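Local coordinates for protein aminotransferase, class IV (Brucella abortus, PDB 4TVI) that probably transfers the amino group of leucine, isoleucine or valine to 2-oxoglutarate, using pyridoxal 5'-phosphate as cofactor, at residues T242-V255 / T299-H311. Residues are numbered along the deposited sequence; the frame is centred on the assembly and turned at random.
Sequences TRQRVIKLLREAGV and TKRARALYWEWAH
R245 lies flat on the indole of W309. The guanidinium and ring planes are 14° apart and their centres 4.0 Å apart, a cation-pi stack. Bends at chi2 and chi3 fold the arginine chain over the ring. R245 CD therefore adds a CH-pi contact, 3.5 Å from the centroid of the W309 six-membered ring and almost on its normal. A salt bridge from R245 NH2 to D77 fixes the outer end of the guanidinium.

Apolar side chains pack along the middle of the crossing. Y306 is a knob in the hole formed by T242, R245, V246 and L249. Its CE2 lies against R245 CG. L249 CD1 rests on the backbone of the other helix, near L305 O and 3.6 Å from Y306 CA, and is 3.7 Å from W309 CB. Further along, L250 CD2 meets L305 CD1 at 3.9 Å and also touches A302. A253 CB closes on the same L305 CD1 at 3.6 Å.

R301, its chain extended from CG to NE, reaches the C-terminal end of helix 241-252. A253 CB sits over one guanidinium face, and V255 CG2 is 3.6 Å from R301 NH1. G254, with positive phi, ends helix 241-252 in a Schellman motif.

The axes of 242-252 and 299-310 come within 9.3 Å and cross at 100°. T242 OG1 hydrogen-bonds the cofactor phosphate on modified residue 180. This crossed pair packs the C-terminal helix against the phosphate-binding helix of a class IV aminotransferase.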
loop_
_atom_site.group_PDB
_atom_site.type_symbol
_atom_site.label_atom_id
_atom_site.label_comp_id
_atom_site.label_asym_id
_atom_site.label_seq_id
_atom_site.Cartn_x
_atom_site.Cartn_y
_atom_site.Cartn_z
ATOM N N THR A 242 -7.819 -21.278 -1.418
ATOM C CA THR A 242 -7.400 -22.437 -2.202
ATOM C C THR A 242 -6.597 -23.383 -1.318
ATOM O O THR A 242 -6.761 -24.601 -1.382
ATOM C CB THR A 242 -6.551 -22.038 -3.419
ATOM O OG1 THR A 242 -7.094 -20.856 -4.022
ATOM C CG2 THR A 242 -6.522 -23.172 -4.441
ATOM N N ARG A 243 -5.735 -22.797 -0.492
ATOM C CA ARG A 243 -4.925 -23.528 0.484
ATOM C C ARG A 243 -5.781 -24.407 1.390
ATOM O O ARG A 243 -5.518 -25.601 1.536
ATOM C CB ARG A 243 -4.114 -22.542 1.334
ATOM C CG ARG A 243 -3.433 -23.157 2.559
ATOM C CD ARG A 243 -2.981 -22.065 3.519
ATOM N NE ARG A 243 -2.265 -22.613 4.663
ATOM C CZ ARG A 243 -2.854 -23.104 5.746
ATOM N NH1 ARG A 243 -4.181 -23.103 5.845
ATOM N NH2 ARG A 243 -2.113 -23.598 6.728
ATOM N N GLN A 244 -6.815 -23.813 1.980
ATOM C CA GLN A 244 -7.715 -24.534 2.874
ATOM C C GLN A 244 -8.445 -25.657 2.143
ATOM O O GLN A 244 -8.653 -26.732 2.699
ATOM C CB GLN A 244 -8.734 -23.577 3.495
ATOM C CG GLN A 244 -8.128 -22.488 4.372
ATOM C CD GLN A 244 -9.147 -21.435 4.762
ATOM O OE1 GLN A 244 -10.298 -21.748 5.072
ATOM N NE2 GLN A 244 -8.734 -20.174 4.729
ATOM N N ARG A 245 -8.841 -25.397 0.900
ATOM C CA ARG A 245 -9.559 -26.389 0.113
ATOM C C ARG A 245 -8.670 -27.594 -0.171
ATOM O O ARG A 245 -9.108 -28.736 -0.041
ATOM C CB ARG A 245 -10.068 -25.784 -1.199
ATOM C CG ARG A 245 -10.890 -26.763 -2.046
ATOM C CD ARG A 245 -12.121 -27.249 -1.278
ATOM N NE ARG A 245 -13.004 -26.140 -0.933
ATOM C CZ ARG A 245 -14.090 -26.243 -0.175
ATOM N NH1 ARG A 245 -14.444 -27.419 0.333
ATOM N NH2 ARG A 245 -14.825 -25.165 0.073
ATOM N N VAL A 246 -7.423 -27.328 -0.556
ATOM C CA VAL A 246 -6.457 -28.383 -0.865
ATOM C C VAL A 246 -6.111 -29.219 0.379
ATOM O O VAL A 246 -6.020 -30.454 0.312
ATOM C CB VAL A 246 -5.167 -27.785 -1.476
ATOM C CG1 VAL A 246 -4.033 -28.813 -1.500
ATOM C CG2 VAL A 246 -5.443 -27.242 -2.874
ATOM N N ILE A 247 -5.949 -28.549 1.516
ATOM C CA ILE A 247 -5.698 -29.246 2.775
ATOM C C ILE A 247 -6.862 -30.174 3.100
ATOM O O ILE A 247 -6.668 -31.336 3.450
ATOM C CB ILE A 247 -5.490 -28.259 3.942
ATOM C CG1 ILE A 247 -4.173 -27.495 3.777
ATOM C CG2 ILE A 247 -5.507 -28.990 5.267
ATOM C CD1 ILE A 247 -3.996 -26.379 4.797
ATOM N N LYS A 248 -8.074 -29.648 2.967
ATOM C CA LYS A 248 -9.286 -30.404 3.252
ATOM C C LYS A 248 -9.395 -31.632 2.350
ATOM O O LYS A 248 -9.679 -32.732 2.821
ATOM C CB LYS A 248 -10.516 -29.502 3.089
ATOM C CG LYS A 248 -11.857 -30.170 3.364
ATOM C CD LYS A 248 -12.991 -29.153 3.284
ATOM C CE LYS A 248 -14.350 -29.833 3.151
ATOM N NZ LYS A 248 -14.678 -30.702 4.308
ATOM N N LEU A 249 -9.143 -31.447 1.058
ATOM C CA LEU A 249 -9.250 -32.544 0.102
ATOM C C LEU A 249 -8.152 -33.588 0.295
ATOM O O LEU A 249 -8.410 -34.786 0.195
ATOM C CB LEU A 249 -9.218 -32.005 -1.327
ATOM C CG LEU A 249 -10.467 -31.218 -1.728
ATOM C CD1 LEU A 249 -10.282 -30.565 -3.087
ATOM C CD2 LEU A 249 -11.684 -32.132 -1.724
ATOM N N LEU A 250 -6.930 -33.134 0.568
ATOM C CA LEU A 250 -5.823 -34.053 0.806
ATOM C C LEU A 250 -6.088 -34.927 2.025
ATOM O O LEU A 250 -5.898 -36.146 1.975
ATOM C CB LEU A 250 -4.517 -33.291 0.987
ATOM C CG LEU A 250 -3.836 -32.851 -0.306
ATOM C CD1 LEU A 250 -2.714 -31.863 -0.019
ATOM C CD2 LEU A 250 -3.301 -34.079 -1.026
ATOM N N ARG A 251 -6.533 -34.313 3.115
ATOM C CA ARG A 251 -6.797 -35.076 4.328
ATOM C C ARG A 251 -7.932 -36.068 4.097
ATOM O O ARG A 251 -7.888 -37.185 4.602
ATOM C CB ARG A 251 -7.112 -34.152 5.502
ATOM C CG ARG A 251 -5.903 -33.376 5.999
ATOM C CD ARG A 251 -6.207 -32.602 7.274
ATOM N NE ARG A 251 -5.016 -31.941 7.803
ATOM C CZ ARG A 251 -5.038 -30.769 8.430
ATOM N NH1 ARG A 251 -6.191 -30.129 8.593
ATOM N NH2 ARG A 251 -3.913 -30.222 8.874
ATOM N N GLU A 252 -8.935 -35.663 3.317
ATOM C CA GLU A 252 -10.055 -36.546 3.000
ATOM C C GLU A 252 -9.635 -37.725 2.136
ATOM O O GLU A 252 -10.284 -38.767 2.150
ATOM C CB GLU A 252 -11.177 -35.774 2.301
ATOM C CG GLU A 252 -11.942 -34.848 3.224
ATOM C CD GLU A 252 -13.047 -34.091 2.518
ATOM O OE1 GLU A 252 -13.249 -34.311 1.303
ATOM O OE2 GLU A 252 -13.716 -33.274 3.186
ATOM N N ALA A 253 -8.555 -37.562 1.383
ATOM C CA ALA A 253 -8.053 -38.645 0.549
ATOM C C ALA A 253 -7.087 -39.545 1.326
ATOM O O ALA A 253 -6.550 -40.509 0.779
ATOM C CB ALA A 253 -7.376 -38.088 -0.691
ATOM N N GLY A 254 -6.899 -39.248 2.610
ATOM C CA GLY A 254 -6.048 -40.056 3.468
ATOM C C GLY A 254 -4.610 -39.572 3.560
ATOM O O GLY A 254 -3.749 -40.249 4.128
ATOM N N VAL A 255 -4.342 -38.393 3.011
ATOM C CA VAL A 255 -3.000 -37.826 3.062
ATOM C C VAL A 255 -2.815 -37.011 4.336
ATOM O O VAL A 255 -3.675 -36.207 4.690
ATOM C CB VAL A 255 -2.716 -36.924 1.842
ATOM C CG1 VAL A 255 -1.308 -36.327 1.927
ATOM C CG2 VAL A 255 -2.899 -37.695 0.552
ATOM N N THR A 299 1.901 -33.679 -5.539
ATOM C CA THR A 299 1.419 -32.417 -6.091
ATOM C C THR A 299 0.341 -32.670 -7.137
ATOM O O THR A 299 -0.717 -32.037 -7.126
ATOM C CB THR A 299 2.557 -31.607 -6.744
ATOM O OG1 THR A 299 3.570 -31.321 -5.771
ATOM C CG2 THR A 299 2.016 -30.302 -7.314
ATOM N N LYS A 300 0.611 -33.618 -8.028
ATOM C CA LYS A 300 -0.331 -33.982 -9.080
ATOM C C LYS A 300 -1.631 -34.514 -8.483
ATOM O O LYS A 300 -2.719 -34.221 -8.985
ATOM C CB LYS A 300 0.296 -35.020 -10.014
ATOM C CG LYS A 300 1.452 -34.480 -10.845
ATOM C CD LYS A 300 1.935 -35.473 -11.881
ATOM C CE LYS A 300 3.049 -34.873 -12.730
ATOM N NZ LYS A 300 3.736 -35.922 -13.538
ATOM N N ARG A 301 -1.517 -35.279 -7.402
ATOM C CA ARG A 301 -2.697 -35.817 -6.732
ATOM C C ARG A 301 -3.523 -34.687 -6.133
ATOM O O ARG A 301 -4.750 -34.668 -6.259
ATOM C CB ARG A 301 -2.307 -36.815 -5.650
ATOM C CG ARG A 301 -3.497 -37.530 -5.047
ATOM C CD ARG A 301 -3.062 -38.489 -3.949
ATOM N NE ARG A 301 -4.149 -39.372 -3.546
ATOM C CZ ARG A 301 -4.067 -40.247 -2.550
ATOM N NH1 ARG A 301 -2.946 -40.357 -1.846
ATOM N NH2 ARG A 301 -5.110 -41.012 -2.257
ATOM N N ALA A 302 -2.838 -33.751 -5.480
ATOM C CA ALA A 302 -3.481 -32.575 -4.903
ATOM C C ALA A 302 -4.289 -31.836 -5.963
ATOM O O ALA A 302 -5.459 -31.516 -5.755
ATOM C CB ALA A 302 -2.439 -31.648 -4.288
ATOM N N ARG A 303 -3.660 -31.590 -7.108
ATOM C CA ARG A 303 -4.318 -30.903 -8.210
ATOM C C ARG A 303 -5.491 -31.738 -8.723
ATOM O O ARG A 303 -6.566 -31.205 -9.003
ATOM C CB ARG A 303 -3.316 -30.610 -9.334
ATOM C CG ARG A 303 -3.872 -29.777 -10.481
ATOM C CD ARG A 303 -2.784 -29.425 -11.491
ATOM N NE ARG A 303 -3.338 -28.846 -12.713
ATOM C CZ ARG A 303 -3.604 -27.555 -12.886
ATOM N NH1 ARG A 303 -3.359 -26.686 -11.914
ATOM N NH2 ARG A 303 -4.117 -27.131 -14.036
ATOM N N ALA A 304 -5.295 -33.049 -8.815
ATOM C CA ALA A 304 -6.347 -33.940 -9.300
ATOM C C ALA A 304 -7.551 -33.900 -8.367
ATOM O O ALA A 304 -8.697 -33.832 -8.815
ATOM C CB ALA A 304 -5.824 -35.366 -9.435
ATOM N N LEU A 305 -7.276 -33.931 -7.067
ATOM C CA LEU A 305 -8.321 -33.893 -6.052
ATOM C C LEU A 305 -9.105 -32.591 -6.108
ATOM O O LEU A 305 -10.319 -32.583 -5.916
ATOM C CB LEU A 305 -7.718 -34.073 -4.659
ATOM C CG LEU A 305 -7.188 -35.468 -4.328
ATOM C CD1 LEU A 305 -6.405 -35.449 -3.016
ATOM C CD2 LEU A 305 -8.340 -36.462 -4.269
ATOM N N TYR A 306 -8.409 -31.490 -6.376
ATOM C CA TYR A 306 -9.076 -30.202 -6.461
ATOM C C TYR A 306 -10.050 -30.197 -7.635
ATOM O O TYR A 306 -11.196 -29.771 -7.497
ATOM C CB TYR A 306 -8.071 -29.058 -6.606
ATOM C CG TYR A 306 -8.735 -27.705 -6.497
ATOM C CD1 TYR A 306 -9.305 -27.100 -7.611
ATOM C CD2 TYR A 306 -8.827 -27.051 -5.274
ATOM C CE1 TYR A 306 -9.931 -25.871 -7.517
ATOM C CE2 TYR A 306 -9.454 -25.817 -5.168
ATOM C CZ TYR A 306 -10.005 -25.235 -6.298
ATOM O OH TYR A 306 -10.635 -24.012 -6.210
ATOM N N TRP A 307 -9.584 -30.667 -8.788
ATOM C CA TRP A 307 -10.408 -30.696 -9.996
ATOM C C TRP A 307 -11.624 -31.609 -9.840
ATOM O O TRP A 307 -12.703 -31.285 -10.337
ATOM C CB TRP A 307 -9.569 -31.135 -11.196
ATOM C CG TRP A 307 -9.216 -30.008 -12.112
ATOM C CD1 TRP A 307 -9.686 -29.795 -13.377
ATOM C CD2 TRP A 307 -8.329 -28.923 -11.826
ATOM N NE1 TRP A 307 -9.137 -28.651 -13.900
ATOM C CE2 TRP A 307 -8.300 -28.094 -12.966
ATOM C CE3 TRP A 307 -7.549 -28.573 -10.719
ATOM C CZ2 TRP A 307 -7.524 -26.938 -13.031
ATOM C CZ3 TRP A 307 -6.780 -27.419 -10.785
ATOM C CH2 TRP A 307 -6.773 -26.618 -11.932
ATOM N N GLU A 308 -11.459 -32.733 -9.139
ATOM C CA GLU A 308 -12.586 -33.632 -8.896
ATOM C C GLU A 308 -13.669 -32.930 -8.109
ATOM O O GLU A 308 -14.837 -32.941 -8.495
ATOM C CB GLU A 308 -12.181 -34.887 -8.120
ATOM C CG GLU A 308 -13.423 -35.659 -7.633
ATOM C CD GLU A 308 -13.112 -36.784 -6.664
ATOM O OE1 GLU A 308 -12.155 -36.643 -5.870
ATOM O OE2 GLU A 308 -13.829 -37.808 -6.679
ATOM N N TRP A 309 -13.270 -32.325 -6.994
ATOM C CA TRP A 309 -14.213 -31.619 -6.143
ATOM C C TRP A 309 -14.861 -30.451 -6.877
ATOM O O TRP A 309 -16.062 -30.214 -6.747
ATOM C CB TRP A 309 -13.524 -31.121 -4.871
ATOM C CG TRP A 309 -14.342 -30.110 -4.151
ATOM C CD1 TRP A 309 -15.398 -30.349 -3.318
ATOM C CD2 TRP A 309 -14.183 -28.690 -4.201
ATOM N NE1 TRP A 309 -15.908 -29.166 -2.850
ATOM C CE2 TRP A 309 -15.178 -28.130 -3.373
ATOM C CE3 TRP A 309 -13.298 -27.835 -4.866
ATOM C CZ2 TRP A 309 -15.310 -26.753 -3.193
ATOM C CZ3 TRP A 309 -13.431 -26.473 -4.686
ATOM C CH2 TRP A 309 -14.432 -25.944 -3.860
ATOM N N ALA A 310 -14.063 -29.726 -7.653
ATOM C CA ALA A 310 -14.570 -28.562 -8.370
ATOM C C ALA A 310 -15.667 -28.958 -9.351
ATOM O O ALA A 310 -16.620 -28.207 -9.549
ATOM C CB ALA A 310 -13.442 -27.852 -9.098
ATOM N N HIS A 311 -15.530 -30.139 -9.952
ATOM C CA HIS A 311 -16.504 -30.617 -10.929
ATOM C C HIS A 311 -17.535 -31.563 -10.321
ATOM O O HIS A 311 -18.386 -32.101 -11.036
ATOM C CB HIS A 311 -15.795 -31.324 -12.088
ATOM C CG HIS A 311 -15.135 -30.392 -13.055
ATOM N ND1 HIS A 311 -15.843 -29.624 -13.954
ATOM C CD2 HIS A 311 -13.827 -30.107 -13.264
ATOM C CE1 HIS A 311 -15.000 -28.908 -14.679
ATOM N NE2 HIS A 311 -13.771 -29.182 -14.277
#